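Surface glycoprotein (Trypanosoma brucei, PDB 5KLH) is a surface antigen of the insect (procyclic) stage of the parasite, present here as its bilobed ectodomain, and probably acts as a membrane-anchored sensor. Local coordinates at residues K76-I79 with A83-T86; P23-S28 with G168-S173; R87-H92 with S156-V161; L45-L50 with I210-E215. One frame throughout, in Å; residues are numbered along the deposited sequence.

Contact 1 (K76-I79 with A83-T86); sequences KVNI and APFT
V77 and F85 form the tight part of this contact. Their side chains lie next to each other on one face of the sheet and point the same way. CG2 of V77 sits over one face of the F85 phenyl ring, 4.0 Å from the ring centroid and only 18° off the ring normal. This is a CH-pi contact. The second methyl reaches the rim, with V77 CG1 3.8 Å from F85 CE1. CG of F85 stands between its own backbone N and carbonyl carbon (chi1 68°), which turns one ring face to the V77 methyl across the strands. In the backbone, V77 N donates to F85 O at 2.8 Å. The return bond, from F85 N to V77 O, is weak at 3.4 Å. The segments lie at the turn end of the beta hairpin of strands 72-79 and 85-100, and V77 with F85 is an antiparallel hydrogen-bonded pair. Toward the turn, P84 CA makes a C-H...O contact of 3.4 Å with V77 O. The other face of the sheet is looser and turned to solvent. There K76 and T86 form a non-hydrogen-bonded pair, and K76 CG comes no nearer to T86 OG1 than 3.9 Å. Beyond CG the lysine chain runs out extended, away from the other strand. Behind 76-79, strand 31-33 continues the sheet, with F33 against V77.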
loop_
_atom_site.group_PDB
_atom_site.type_symbol
_atom_site.label_atom_id
_atom_site.label_comp_id
_atom_site.label_asym_id
_atom_site.label_seq_id
_atom_site.Cartn_x
_atom_site.Cartn_y
_atom_site.Cartn_z
ATOM N N LYS A 76 17.454 6.229 -1.307
ATOM C CA LYS A 76 17.797 7.186 -2.351
ATOM C C LYS A 76 17.667 6.540 -3.717
ATOM O O LYS A 76 18.440 5.650 -4.083
ATOM C CB LYS A 76 19.210 7.726 -2.117
ATOM C CG LYS A 76 19.344 8.304 -0.715
ATOM C CD LYS A 76 20.662 9.026 -0.484
ATOM C CE LYS A 76 20.696 9.596 0.931
ATOM N NZ LYS A 76 21.893 10.448 1.196
ATOM N N VAL A 77 16.652 6.971 -4.455
ATOM C CA VAL A 77 16.327 6.362 -5.731
ATOM C C VAL A 77 17.133 7.055 -6.820
ATOM O O VAL A 77 16.977 8.249 -7.044
ATOM C CB VAL A 77 14.821 6.474 -6.010
ATOM C CG1 VAL A 77 14.455 5.797 -7.312
ATOM C CG2 VAL A 77 14.041 5.911 -4.835
ATOM N N ASN A 78 18.031 6.310 -7.452
ATOM C CA ASN A 78 18.857 6.843 -8.531
ATOM C C ASN A 78 18.767 5.919 -9.747
ATOM O O ASN A 78 19.679 5.128 -10.032
ATOM C CB ASN A 78 20.307 7.017 -8.067
ATOM C CG ASN A 78 21.128 7.850 -9.033
ATOM O OD1 ASN A 78 20.619 8.320 -10.060
ATOM N ND2 ASN A 78 22.401 8.048 -8.708
ATOM N N ILE A 79 17.651 6.039 -10.457
ATOM C CA ILE A 79 17.295 5.138 -11.539
ATOM C C ILE A 79 17.308 5.906 -12.847
ATOM O O ILE A 79 16.751 7.003 -12.936
ATOM C CB ILE A 79 15.913 4.520 -11.293
ATOM C CG1 ILE A 79 15.955 3.660 -10.023
ATOM C CG2 ILE A 79 15.455 3.685 -12.490
ATOM C CD1 ILE A 79 16.804 2.365 -10.171
ATOM N N ALA A 83 13.718 11.054 -12.411
ATOM C CA ALA A 83 14.277 12.154 -11.620
ATOM C C ALA A 83 14.553 11.677 -10.200
ATOM O O ALA A 83 13.655 11.160 -9.547
ATOM C CB ALA A 83 13.335 13.347 -11.593
ATOM N N PRO A 84 15.800 11.834 -9.723
ATOM C CA PRO A 84 16.120 11.284 -8.405
ATOM C C PRO A 84 15.199 11.791 -7.300
ATOM O O PRO A 84 14.751 12.949 -7.306
ATOM C CB PRO A 84 17.556 11.755 -8.170
ATOM C CG PRO A 84 18.117 11.910 -9.552
ATOM C CD PRO A 84 16.986 12.405 -10.389
ATOM N N PHE A 85 14.912 10.902 -6.355
ATOM C CA PHE A 85 14.153 11.285 -5.180
ATOM C C PHE A 85 14.486 10.371 -4.032
ATOM O O PHE A 85 15.018 9.268 -4.234
ATOM C CB PHE A 85 12.636 11.298 -5.464
ATOM C CG PHE A 85 12.024 9.947 -5.715
ATOM C CD1 PHE A 85 12.059 9.380 -6.978
ATOM C CD2 PHE A 85 11.361 9.275 -4.702
ATOM C CE1 PHE A 85 11.471 8.141 -7.224
ATOM C CE2 PHE A 85 10.769 8.036 -4.941
ATOM C CZ PHE A 85 10.827 7.473 -6.194
ATOM N N THR A 86 14.188 10.844 -2.825
ATOM C CA THR A 86 14.375 10.057 -1.615
ATOM C C THR A 86 13.035 9.719 -0.979
ATOM O O THR A 86 12.142 10.561 -0.900
ATOM C CB THR A 86 15.245 10.806 -0.584
ATOM O OG1 THR A 86 16.547 11.034 -1.137
ATOM C CG2 THR A 86 15.399 9.997 0.707
#

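Contact 2 (P23-S28 with G168-S173); sequences PKPLES and GEYRES
The phenol ring of Y170 is the flat group here, and it meets the 23-28 segment with its hydroxyl end. P25 CB lies at the ring edge, near the ring plane. L26 CD2 comes in obliquely. W29 adds an edge-to-face ring contact to the same tyrosine. The contact joins the short strand 170-172, antiparallel to 145-164, to the loop between helix 12-20 and strand 31-33. That loop has helical backbone angles over 23-27 without regular helix bonding. It is braced by short turns, such as the bond from S28 N to P25 O at 3.1 Å. Both P25 and L26 cross the tyrosine side chain at about a right angle. With CG of Y170 anti to its carbonyl carbon, chi1 of -58° swings the ring out to where its hydroxyl end meets P25 and L26. L26 also packs on V56 of strand 51-63. Y170 is held at its backbone by bonds to T81 and A83, and its side chain also touches A162 and S164 of strand 145-164. The touching surface is small and apolar in character, apart from the hydroxyl oxygen. Y170 OH stands 3.4 Å from P25 CB and 3.8 Å from L26 CD2.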
loop_
_atom_site.group_PDB
_atom_site.type_symbol
_atom_site.label_atom_id
_atom_site.label_comp_id
_atom_site.label_asym_id
_atom_site.label_seq_id
_atom_site.Cartn_x
_atom_site.Cartn_y
_atom_site.Cartn_z
ATOM N N PRO A 23 5.897 -1.421 -21.464
ATOM C CA PRO A 23 7.022 -1.720 -20.574
ATOM C C PRO A 23 8.387 -1.434 -21.191
ATOM O O PRO A 23 9.390 -1.490 -20.488
ATOM C CB PRO A 23 6.858 -3.223 -20.315
ATOM C CG PRO A 23 6.262 -3.727 -21.586
ATOM C CD PRO A 23 5.301 -2.649 -22.019
ATOM N N LYS A 24 8.421 -1.140 -22.485
ATOM C CA LYS A 24 9.689 -0.928 -23.177
ATOM C C LYS A 24 10.592 0.128 -22.533
ATOM O O LYS A 24 11.791 -0.114 -22.355
ATOM C CB LYS A 24 9.411 -0.595 -24.643
ATOM C CG LYS A 24 8.705 -1.774 -25.319
ATOM C CD LYS A 24 8.496 -1.604 -26.818
ATOM C CE LYS A 24 8.740 -2.928 -27.546
ATOM N NZ LYS A 24 8.115 -4.083 -26.830
ATOM N N PRO A 25 10.033 1.287 -22.149
ATOM C CA PRO A 25 10.929 2.243 -21.486
ATOM C C PRO A 25 11.479 1.718 -20.159
ATOM O O PRO A 25 12.575 2.100 -19.749
ATOM C CB PRO A 25 10.035 3.470 -21.250
ATOM C CG PRO A 25 8.872 3.296 -22.169
ATOM C CD PRO A 25 8.672 1.826 -22.320
ATOM N N LEU A 26 10.735 0.838 -19.502
ATOM C CA LEU A 26 11.137 0.368 -18.178
ATOM C C LEU A 26 12.361 -0.547 -18.214
ATOM O O LEU A 26 13.006 -0.769 -17.182
ATOM C CB LEU A 26 9.972 -0.346 -17.502
ATOM C CG LEU A 26 8.676 0.458 -17.588
ATOM C CD1 LEU A 26 7.548 -0.267 -16.875
ATOM C CD2 LEU A 26 8.879 1.850 -17.009
ATOM N N GLU A 27 12.697 -1.060 -19.400
ATOM C CA GLU A 27 13.898 -1.881 -19.561
ATOM C C GLU A 27 15.149 -1.075 -19.258
ATOM O O GLU A 27 16.192 -1.631 -18.886
ATOM C CB GLU A 27 13.977 -2.463 -20.978
ATOM C CG GLU A 27 12.752 -3.272 -21.375
ATOM C CD GLU A 27 12.205 -4.140 -20.241
ATOM O OE1 GLU A 27 12.949 -4.997 -19.711
ATOM O OE2 GLU A 27 11.016 -3.963 -19.879
ATOM N N SER A 28 15.031 0.241 -19.391
ATOM C CA SER A 28 16.143 1.135 -19.113
ATOM C C SER A 28 16.217 1.566 -17.651
ATOM O O SER A 28 17.011 2.437 -17.305
ATOM C CB SER A 28 16.052 2.375 -20.006
ATOM O OG SER A 28 16.107 2.010 -21.376
ATOM N N GLY A 168 9.021 12.375 -21.648
ATOM C CA GLY A 168 9.593 11.078 -21.968
ATOM C C GLY A 168 10.435 10.428 -20.881
ATOM O O GLY A 168 11.033 9.358 -21.085
ATOM N N GLU A 169 10.487 11.075 -19.725
ATOM C CA GLU A 169 11.132 10.493 -18.560
ATOM C C GLU A 169 10.126 10.405 -17.412
ATOM O O GLU A 169 8.908 10.453 -17.647
ATOM C CB GLU A 169 12.386 11.298 -18.204
ATOM C CG GLU A 169 13.398 11.242 -19.359
ATOM C CD GLU A 169 14.839 11.486 -18.939
ATOM O OE1 GLU A 169 15.090 12.470 -18.214
ATOM O OE2 GLU A 169 15.715 10.691 -19.357
ATOM N N TYR A 170 10.628 10.224 -16.192
ATOM C CA TYR A 170 9.779 9.933 -15.033
ATOM C C TYR A 170 10.192 10.738 -13.801
ATOM O O TYR A 170 11.310 11.258 -13.736
ATOM C CB TYR A 170 9.823 8.430 -14.701
ATOM C CG TYR A 170 9.382 7.534 -15.833
ATOM C CD1 TYR A 170 10.280 7.140 -16.816
ATOM C CD2 TYR A 170 8.070 7.090 -15.919
ATOM C CE1 TYR A 170 9.885 6.332 -17.853
ATOM C CE2 TYR A 170 7.661 6.279 -16.953
ATOM C CZ TYR A 170 8.576 5.902 -17.917
ATOM O OH TYR A 170 8.191 5.095 -18.960
ATOM N N ARG A 171 9.269 10.844 -12.839
ATOM C CA ARG A 171 9.501 11.528 -11.564
ATOM C C ARG A 171 8.625 10.829 -10.538
ATOM O O ARG A 171 7.725 10.082 -10.932
ATOM C CB ARG A 171 9.153 13.015 -11.660
ATOM C CG ARG A 171 7.688 13.228 -11.968
ATOM C CD ARG A 171 7.374 14.684 -12.215
ATOM N NE ARG A 171 6.147 14.795 -12.991
ATOM C CZ ARG A 171 5.773 15.885 -13.649
ATOM N NH1 ARG A 171 6.530 16.972 -13.625
ATOM N NH2 ARG A 171 4.641 15.879 -14.334
ATOM N N GLU A 172 8.859 11.045 -9.243
ATOM C CA GLU A 172 8.008 10.351 -8.281
ATOM C C GLU A 172 6.556 10.733 -8.486
ATOM O O GLU A 172 6.226 11.922 -8.675
ATOM C CB GLU A 172 8.384 10.618 -6.820
ATOM C CG GLU A 172 7.597 9.638 -5.916
ATOM C CD GLU A 172 7.815 9.762 -4.417
ATOM O OE1 GLU A 172 8.419 10.752 -3.934
ATOM O OE2 GLU A 172 7.337 8.842 -3.711
ATOM N N SER A 173 5.702 9.716 -8.467
ATOM C CA SER A 173 4.262 9.912 -8.545
ATOM C C SER A 173 3.765 10.833 -7.444
ATOM O O SER A 173 4.214 10.764 -6.288
ATOM C CB SER A 173 3.529 8.567 -8.480
ATOM O OG SER A 173 2.127 8.749 -8.557
#

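Contact 3 (R87-H92 with S156-V161); sequences RRSPLH and SKLYLV
R87 and L160 pass each other in opposite directions, one from each strand. The flat guanidinium of R87 lies across the end of the leucine. L160 CD2 sits over the centre of one guanidinium face, 3.6 Å from R87 CZ. L160 CD2 also lies 3.9 Å from R87 CB. The bends of the arginine bring this about. CG is anti to the backbone N, but the turns at chi2 (75°) and chi3 (65°) fold the chain back and bring the flat guanidinium face against L160 CD2. The polar end is held from outside: R87 NH2 bonds to the backbone oxygen of Q177 and makes a salt bridge with E172. These partners probably fix the rotation of the guanidinium over the methyl. The second pairing is S89 with L158. L158 CD1 lies 3.7 Å from S89 OG and 3.8 Å from S89 CB. L158 CD2 also approaches the arginine chain, 4.2 Å from R87 CG. The two segments run roughly antiparallel, at 145°, with axes 9.8 Å apart at the closest. The strands are paired near L91 and L155 and splay apart here, and side chains meet where the backbones no longer bond. Strand 72-79 bonds to R87 and S89 through V75 and L73, and V75 also touches L158. On the other flank, L160 packs on V200 and L202 of strand 197-204.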
loop_
_atom_site.group_PDB
_atom_site.type_symbol
_atom_site.label_atom_id
_atom_site.label_comp_id
_atom_site.label_asym_id
_atom_site.label_seq_id
_atom_site.Cartn_x
_atom_site.Cartn_y
_atom_site.Cartn_z
ATOM N N ARG A 87 12.898 8.480 -0.526
ATOM C CA ARG A 87 11.807 8.134 0.367
ATOM C C ARG A 87 12.384 7.723 1.698
ATOM O O ARG A 87 13.252 6.834 1.760
ATOM C CB ARG A 87 10.941 7.002 -0.194
ATOM C CG ARG A 87 9.914 6.490 0.814
ATOM C CD ARG A 87 8.759 7.480 0.976
ATOM N NE ARG A 87 8.009 7.595 -0.269
ATOM C CZ ARG A 87 6.974 6.818 -0.594
ATOM N NH1 ARG A 87 6.535 5.883 0.248
ATOM N NH2 ARG A 87 6.369 6.983 -1.763
ATOM N N ARG A 88 11.914 8.385 2.750
ATOM C CA ARG A 88 12.092 7.908 4.115
ATOM C C ARG A 88 10.836 7.185 4.567
ATOM O O ARG A 88 9.738 7.695 4.393
ATOM C CB ARG A 88 12.400 9.074 5.050
ATOM C CG ARG A 88 13.840 9.517 4.992
ATOM C CD ARG A 88 14.065 10.774 5.823
ATOM N NE ARG A 88 15.493 10.991 6.041
ATOM C CZ ARG A 88 16.317 11.464 5.118
ATOM N NH1 ARG A 88 15.856 11.774 3.921
ATOM N NH2 ARG A 88 17.605 11.636 5.397
ATOM N N SER A 89 10.989 5.988 5.127
ATOM C CA SER A 89 9.842 5.201 5.556
ATOM C C SER A 89 10.203 4.616 6.904
ATOM O O SER A 89 11.342 4.192 7.088
ATOM C CB SER A 89 9.521 4.090 4.545
ATOM O OG SER A 89 8.244 3.518 4.785
ATOM N N PRO A 90 9.246 4.572 7.843
ATOM C CA PRO A 90 9.599 4.085 9.179
ATOM C C PRO A 90 9.934 2.597 9.180
ATOM O O PRO A 90 9.186 1.816 8.597
ATOM C CB PRO A 90 8.338 4.366 10.010
ATOM C CG PRO A 90 7.244 4.469 9.023
ATOM C CD PRO A 90 7.853 5.043 7.774
ATOM N N LEU A 91 11.040 2.229 9.825
ATOM C CA LEU A 91 11.415 0.813 9.976
ATOM C C LEU A 91 10.379 0.036 10.762
ATOM O O LEU A 91 10.161 -1.157 10.528
ATOM C CB LEU A 91 12.762 0.697 10.664
ATOM C CG LEU A 91 13.928 1.228 9.840
ATOM C CD1 LEU A 91 15.147 1.390 10.725
ATOM C CD2 LEU A 91 14.216 0.288 8.690
ATOM N N HIS A 92 9.745 0.729 11.699
ATOM C CA HIS A 92 8.730 0.133 12.547
ATOM C C HIS A 92 7.561 1.079 12.658
ATOM O O HIS A 92 7.747 2.277 12.839
ATOM C CB HIS A 92 9.293 -0.175 13.937
ATOM C CG HIS A 92 8.238 -0.326 14.986
ATOM N ND1 HIS A 92 8.055 0.595 15.997
ATOM C CD2 HIS A 92 7.288 -1.276 15.161
ATOM C CE1 HIS A 92 7.040 0.214 16.755
ATOM N NE2 HIS A 92 6.565 -0.921 16.277
ATOM N N SER A 156 9.290 -4.371 5.426
ATOM C CA SER A 156 9.982 -5.476 4.773
ATOM C C SER A 156 10.087 -5.247 3.270
ATOM O O SER A 156 11.079 -5.614 2.647
ATOM C CB SER A 156 9.256 -6.780 5.046
ATOM O OG SER A 156 9.901 -7.850 4.383
ATOM N N LYS A 157 9.035 -4.670 2.701
ATOM C CA LYS A 157 8.969 -4.416 1.266
ATOM C C LYS A 157 8.423 -3.009 1.076
ATOM O O LYS A 157 7.325 -2.711 1.528
ATOM C CB LYS A 157 8.090 -5.463 0.568
ATOM C CG LYS A 157 8.217 -5.468 -0.944
ATOM C CD LYS A 157 7.603 -6.727 -1.571
ATOM C CE LYS A 157 8.136 -8.004 -0.927
ATOM N NZ LYS A 157 7.515 -9.233 -1.509
ATOM N N LEU A 158 9.199 -2.148 0.417
ATOM C CA LEU A 158 8.800 -0.777 0.190
ATOM C C LEU A 158 8.457 -0.619 -1.283
ATOM O O LEU A 158 9.288 -0.929 -2.128
ATOM C CB LEU A 158 9.930 0.172 0.592
ATOM C CG LEU A 158 9.668 1.660 0.351
ATOM C CD1 LEU A 158 8.669 2.170 1.352
ATOM C CD2 LEU A 158 10.966 2.439 0.439
ATOM N N TYR A 159 7.229 -0.200 -1.582
ATOM C CA TYR A 159 6.776 -0.015 -2.965
ATOM C C TYR A 159 6.757 1.449 -3.343
ATOM O O TYR A 159 6.088 2.242 -2.678
ATOM C CB TYR A 159 5.364 -0.577 -3.155
ATOM C CG TYR A 159 5.198 -2.037 -2.829
ATOM C CD1 TYR A 159 5.111 -2.470 -1.506
ATOM C CD2 TYR A 159 5.076 -2.976 -3.836
ATOM C CE1 TYR A 159 4.933 -3.812 -1.210
ATOM C CE2 TYR A 159 4.894 -4.318 -3.546
ATOM C CZ TYR A 159 4.821 -4.721 -2.228
ATOM O OH TYR A 159 4.630 -6.048 -1.932
ATOM N N LEU A 160 7.454 1.815 -4.418
ATOM C CA LEU A 160 7.517 3.205 -4.847
ATOM C C LEU A 160 6.950 3.313 -6.247
ATOM O O LEU A 160 6.959 2.327 -6.984
ATOM C CB LEU A 160 8.960 3.721 -4.808
ATOM C CG LEU A 160 9.669 3.580 -3.463
ATOM C CD1 LEU A 160 11.146 3.978 -3.555
ATOM C CD2 LEU A 160 8.974 4.448 -2.436
ATOM N N VAL A 161 6.445 4.493 -6.606
ATOM C CA VAL A 161 5.839 4.683 -7.924
ATOM C C VAL A 161 6.359 5.929 -8.625
ATOM O O VAL A 161 6.449 7.014 -8.029
ATOM C CB VAL A 161 4.288 4.750 -7.812
ATOM C CG1 VAL A 161 3.633 4.796 -9.179
ATOM C CG2 VAL A 161 3.752 3.551 -7.047
#

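Contact 4 (L45-L50 with I210-E215); sequences LSVAGL and IALERE
L45 starts the contact by reaching toward L212 on the helix. L45 CD1 comes to 4.2 Å from L212 CD2, a loose apolar touch. S46 points the other way. V47 then points back and makes the closer touch. V47 CG2 lies 3.8 Å from L212 CD2 and 4.0 Å from L212 CD1, so one valine methyl meets both branches of the leucine. The valine and leucine side chains run antiparallel alongside each other. L212 reaches out with CG anti to its backbone N (chi1 -170°), which sends its two methyls off the helix toward the strand. After V47 the strand ends in a turn through A48 and G49. L50 N closes it with a 2.8 Å bond to V47 O. The turn leads the chain on into strand 51-63, which pairs antiparallel with 36-47. All of this is helix-on-sheet packing by aliphatic groups, and L212 is its one helix residue. Helix 208-215 is flanked by helix 12-20, whose F14 packs on L212, A211 and L50. On the strand side, I53 of strand 51-63 lies beside L45 and V47.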
loop_
_atom_site.group_PDB
_atom_site.type_symbol
_atom_site.label_atom_id
_atom_site.label_comp_id
_atom_site.label_asym_id
_atom_site.label_seq_id
_atom_site.Cartn_x
_atom_site.Cartn_y
_atom_site.Cartn_z
ATOM N N LEU A 45 1.307 -11.408 -13.686
ATOM C CA LEU A 45 0.166 -11.524 -12.804
ATOM C C LEU A 45 -0.768 -12.551 -13.406
ATOM O O LEU A 45 -0.849 -12.676 -14.622
ATOM C CB LEU A 45 -0.540 -10.178 -12.654
ATOM C CG LEU A 45 0.381 -8.993 -12.397
ATOM C CD1 LEU A 45 -0.424 -7.713 -12.387
ATOM C CD2 LEU A 45 1.140 -9.171 -11.076
ATOM N N SER A 46 -1.457 -13.303 -12.568
ATOM C CA SER A 46 -2.481 -14.196 -13.079
ATOM C C SER A 46 -3.817 -13.655 -12.637
ATOM O O SER A 46 -4.095 -13.631 -11.443
ATOM C CB SER A 46 -2.307 -15.634 -12.565
ATOM O OG SER A 46 -1.014 -16.151 -12.816
ATOM N N VAL A 47 -4.642 -13.229 -13.591
ATOM C CA VAL A 47 -5.970 -12.712 -13.288
ATOM C C VAL A 47 -7.040 -13.607 -13.891
ATOM O O VAL A 47 -7.084 -13.781 -15.103
ATOM C CB VAL A 47 -6.144 -11.280 -13.818
ATOM C CG1 VAL A 47 -7.481 -10.706 -13.397
ATOM C CG2 VAL A 47 -5.012 -10.397 -13.313
ATOM N N ALA A 48 -7.895 -14.160 -13.040
ATOM C CA ALA A 48 -8.934 -15.087 -13.479
ATOM C C ALA A 48 -9.762 -14.502 -14.615
ATOM O O ALA A 48 -10.324 -13.404 -14.491
ATOM C CB ALA A 48 -9.827 -15.465 -12.315
ATOM N N GLY A 49 -9.812 -15.223 -15.729
ATOM C CA GLY A 49 -10.600 -14.790 -16.864
ATOM C C GLY A 49 -9.842 -13.918 -17.836
ATOM O O GLY A 49 -10.281 -13.734 -18.968
ATOM N N LEU A 50 -8.693 -13.398 -17.410
ATOM C CA LEU A 50 -7.927 -12.498 -18.259
ATOM C C LEU A 50 -6.528 -13.034 -18.538
ATOM O O LEU A 50 -5.839 -12.524 -19.417
ATOM C CB LEU A 50 -7.838 -11.104 -17.612
ATOM C CG LEU A 50 -9.170 -10.356 -17.455
ATOM C CD1 LEU A 50 -8.955 -9.003 -16.782
ATOM C CD2 LEU A 50 -9.839 -10.169 -18.801
ATOM N N ILE A 210 -0.473 -2.061 -10.372
ATOM C CA ILE A 210 -1.155 -0.961 -9.694
ATOM C C ILE A 210 -2.620 -0.909 -10.142
ATOM O O ILE A 210 -3.520 -0.775 -9.311
ATOM C CB ILE A 210 -0.446 0.373 -9.954
ATOM C CG1 ILE A 210 0.888 0.396 -9.202
ATOM C CG2 ILE A 210 -1.339 1.541 -9.559
ATOM C CD1 ILE A 210 1.768 1.596 -9.520
ATOM N N ALA A 211 -2.861 -1.059 -11.445
ATOM C CA ALA A 211 -4.236 -1.116 -11.952
ATOM C C ALA A 211 -5.063 -2.226 -11.298
ATOM O O ALA A 211 -6.224 -2.006 -10.932
ATOM C CB ALA A 211 -4.233 -1.279 -13.459
ATOM N N LEU A 212 -4.477 -3.414 -11.139
ATOM C CA LEU A 212 -5.165 -4.512 -10.484
ATOM C C LEU A 212 -5.450 -4.188 -9.018
ATOM O O LEU A 212 -6.559 -4.438 -8.535
ATOM C CB LEU A 212 -4.344 -5.800 -10.610
ATOM C CG LEU A 212 -5.014 -7.097 -10.177
ATOM C CD1 LEU A 212 -6.250 -7.354 -11.048
ATOM C CD2 LEU A 212 -4.033 -8.256 -10.276
ATOM N N GLU A 213 -4.464 -3.614 -8.323
ATOM C CA GLU A 213 -4.636 -3.220 -6.931
ATOM C C GLU A 213 -5.809 -2.270 -6.810
ATOM O O GLU A 213 -6.632 -2.391 -5.907
ATOM C CB GLU A 213 -3.369 -2.536 -6.385
ATOM C CG GLU A 213 -2.242 -3.489 -6.052
ATOM C CD GLU A 213 -2.529 -4.344 -4.826
ATOM O OE1 GLU A 213 -2.827 -3.793 -3.746
ATOM O OE2 GLU A 213 -2.460 -5.589 -4.929
ATOM N N ARG A 214 -5.870 -1.321 -7.733
ATOM C CA ARG A 214 -6.923 -0.311 -7.706
ATOM C C ARG A 214 -8.287 -0.909 -7.986
ATOM O O ARG A 214 -9.229 -0.725 -7.208
ATOM C CB ARG A 214 -6.648 0.794 -8.724
ATOM C CG ARG A 214 -7.701 1.895 -8.701
ATOM C CD ARG A 214 -7.443 2.945 -9.758
ATOM N NE ARG A 214 -7.475 2.362 -11.097
ATOM C CZ ARG A 214 -6.442 2.322 -11.927
ATOM N NH1 ARG A 214 -6.585 1.752 -13.117
ATOM N NH2 ARG A 214 -5.272 2.853 -11.582
ATOM N N GLU A 215 -8.385 -1.624 -9.101
ATOM C CA GLU A 215 -9.688 -2.055 -9.607
ATOM C C GLU A 215 -10.264 -3.236 -8.832
ATOM O O GLU A 215 -11.457 -3.527 -8.941
ATOM C CB GLU A 215 -9.590 -2.401 -11.090
ATOM C CG GLU A 215 -9.227 -1.240 -11.977
ATOM C CD GLU A 215 -10.269 -0.133 -11.944
ATOM O OE1 GLU A 215 -11.469 -0.428 -12.127
ATOM O OE2 GLU A 215 -9.887 1.036 -11.734
#

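Contacts 3 and 4 are buried, contact 2 is partly buried and contact 1 lies at the surface. Contacts 1 and 3 share strand 85-100: the first is a neighbouring-strand pairing with backbone bonds, the second joins two strands of the same sheet where they have splayed apart, by side chains alone. They touch where V77 CG2 meets L160 CD1. Contact 2 meets contact 1 through a probable bond from A83 N to Y170 O. It meets contact 3 through a probable hydrogen bond from S173 N to V161 O. Contact 4 is purely aliphatic and holds a helix on the sheet. It touches contact 3 through V161 and I210, but stays apart from contacts 1 and 2.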